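Local structure of mevalonate diphosphate decarboxylase (3LTO) at residues E85-V90 with C120-L125. The protein probably catalyses the ATP-dependent decarboxylation of mevalonate diphosphate to isopentenyl diphosphate, a step in isoprenoid lipid biosynthesis. Residues are numbered along the deposited sequence; the frame is centred on the assembly and turned at random.
Sequences EYFGYV and CASIAL
Different first torsions turn Phe87 and Tyr89 onto one leucine: the phenylalanine CG stands anti to its own carbonyl carbon (chi1 -79°), the tyrosine CG anti to the backbone nitrogen (chi1 -180°), and Leu125 reaches both rings. Leu125 CB lies over one face of the Phe87 ring, 3.7 Å from the centroid and 18° off the normal, a CH-pi contact. Leu125 CD1 approaches Phe87 CD2 at 3.7 Å. The other methyl, Leu125 CD2, lies 3.8 Å from Tyr89 CG, and the two side chains cross at about a right angle. On its opposite face the Phe87 ring receives the edge of Tyr86, and its far end, CZ, comes to 3.8 Å from Ser122 O. The pair of aromatics illustrates how a helix end can clasp a neighbour: between them Gly88, with positive phi, is the first residue past the helix, in a Schellman motif. The hydroxyl of Ser122 is hydrogen-bonded within its own helix, to Thr118 O. Apolar packing thus joins the C-terminal end of helix 71-87 to helix 110-129 beside the mixed sheet of the N-terminal diphosphomevalonate decarboxylase-like domain, with Pro134 against Phe87 and Leu45 of strand 31-47 against Ala121 and Ala124.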
loop_
_atom_site.group_PDB
_atom_site.type_symbol
_atom_site.label_atom_id
_atom_site.label_comp_id
_atom_site.label_asym_id
_atom_site.label_seq_id
_atom_site.Cartn_x
_atom_site.Cartn_y
_atom_site.Cartn_z
ATOM N N GLU A 85 11.760 14.508 -13.211
ATOM C CA GLU A 85 10.526 14.426 -13.979
ATOM C C GLU A 85 9.325 14.569 -13.048
ATOM O O GLU A 85 8.317 15.165 -13.416
ATOM C CB GLU A 85 10.469 13.100 -14.744
ATOM C CG GLU A 85 11.688 12.897 -15.628
ATOM C CD GLU A 85 11.684 11.578 -16.367
ATOM O OE1 GLU A 85 11.260 10.555 -15.783
ATOM O OE2 GLU A 85 12.125 11.570 -17.533
ATOM N N TYR A 86 9.438 14.034 -11.837
ATOM C CA TYR A 86 8.345 14.133 -10.873
ATOM C C TYR A 86 8.050 15.612 -10.590
ATOM O O TYR A 86 6.896 16.003 -10.434
ATOM C CB TYR A 86 8.719 13.415 -9.571
ATOM C CG TYR A 86 7.716 13.586 -8.447
ATOM C CD1 TYR A 86 6.495 12.913 -8.460
ATOM C CD2 TYR A 86 7.994 14.421 -7.365
ATOM C CE1 TYR A 86 5.570 13.067 -7.416
ATOM C CE2 TYR A 86 7.082 14.586 -6.318
ATOM C CZ TYR A 86 5.873 13.905 -6.348
ATOM O OH TYR A 86 4.978 14.061 -5.312
ATOM N N PHE A 87 9.104 16.424 -10.523
ATOM C CA PHE A 87 8.962 17.857 -10.269
ATOM C C PHE A 87 8.816 18.655 -11.563
ATOM O O PHE A 87 8.602 19.864 -11.525
ATOM C CB PHE A 87 10.177 18.382 -9.496
ATOM C CG PHE A 87 10.144 18.081 -8.022
ATOM C CD1 PHE A 87 9.610 19.004 -7.125
ATOM C CD2 PHE A 87 10.657 16.884 -7.531
ATOM C CE1 PHE A 87 9.590 18.741 -5.756
ATOM C CE2 PHE A 87 10.644 16.610 -6.170
ATOM C CZ PHE A 87 10.110 17.540 -5.278
ATOM N N GLY A 88 8.939 17.980 -12.704
ATOM C CA GLY A 88 8.828 18.661 -13.986
ATOM C C GLY A 88 9.989 19.607 -14.249
ATOM O O GLY A 88 9.826 20.648 -14.881
ATOM N N TYR A 89 11.171 19.239 -13.765
ATOM C CA TYR A 89 12.360 20.058 -13.940
ATOM C C TYR A 89 13.219 19.565 -15.093
ATOM O O TYR A 89 13.295 18.365 -15.355
ATOM C CB TYR A 89 13.201 20.034 -12.666
ATOM C CG TYR A 89 14.460 20.865 -12.733
ATOM C CD1 TYR A 89 14.423 22.236 -12.487
ATOM C CD2 TYR A 89 15.695 20.277 -13.001
ATOM C CE1 TYR A 89 15.576 23.003 -12.491
ATOM C CE2 TYR A 89 16.876 21.046 -13.012
ATOM C CZ TYR A 89 16.800 22.407 -12.752
ATOM O OH TYR A 89 17.943 23.177 -12.728
ATOM N N VAL A 90 13.873 20.500 -15.773
ATOM C CA VAL A 90 14.753 20.161 -16.881
ATOM C C VAL A 90 16.105 20.802 -16.605
ATOM O O VAL A 90 16.205 22.022 -16.498
ATOM C CB VAL A 90 14.214 20.692 -18.229
ATOM C CG1 VAL A 90 15.181 20.308 -19.363
ATOM C CG2 VAL A 90 12.822 20.117 -18.503
ATOM N N CYS A 120 17.914 14.949 -0.971
ATOM C CA CYS A 120 18.600 16.105 -1.535
ATOM C C CYS A 120 17.898 16.632 -2.797
ATOM O O CYS A 120 17.715 17.839 -2.949
ATOM C CB CYS A 120 20.048 15.750 -1.862
ATOM S SG CYS A 120 21.083 17.174 -2.252
ATOM N N ALA A 121 17.504 15.731 -3.693
ATOM C CA ALA A 121 16.836 16.144 -4.925
ATOM C C ALA A 121 15.490 16.782 -4.602
ATOM O O ALA A 121 15.073 17.749 -5.250
ATOM C CB ALA A 121 16.647 14.940 -5.869
ATOM N N SER A 122 14.817 16.239 -3.592
ATOM C CA SER A 122 13.526 16.763 -3.179
ATOM C C SER A 122 13.678 18.207 -2.737
ATOM O O SER A 122 12.865 19.058 -3.090
ATOM C CB SER A 122 12.937 15.924 -2.040
ATOM O OG SER A 122 12.454 14.693 -2.538
ATOM N N ILE A 123 14.728 18.475 -1.970
ATOM C CA ILE A 123 14.988 19.823 -1.486
ATOM C C ILE A 123 15.345 20.707 -2.671
ATOM O O ILE A 123 14.676 21.706 -2.942
ATOM C CB ILE A 123 16.138 19.819 -0.460
ATOM C CG1 ILE A 123 15.689 19.065 0.798
ATOM C CG2 ILE A 123 16.560 21.246 -0.126
ATOM C CD1 ILE A 123 16.768 18.892 1.831
ATOM N N ALA A 124 16.390 20.317 -3.390
ATOM C CA ALA A 124 16.852 21.053 -4.557
ATOM C C ALA A 124 15.737 21.343 -5.562
ATOM O O ALA A 124 15.540 22.482 -5.966
ATOM C CB ALA A 124 17.960 20.276 -5.243
ATOM N N LEU A 125 15.009 20.307 -5.960
ATOM C CA LEU A 125 13.947 20.458 -6.945
ATOM C C LEU A 125 12.759 21.268 -6.446
ATOM O O LEU A 125 12.083 21.943 -7.228
ATOM C CB LEU A 125 13.509 19.076 -7.441
ATOM C CG LEU A 125 14.649 18.357 -8.175
ATOM C CD1 LEU A 125 14.239 16.944 -8.586
ATOM C CD2 LEU A 125 15.037 19.182 -9.399
#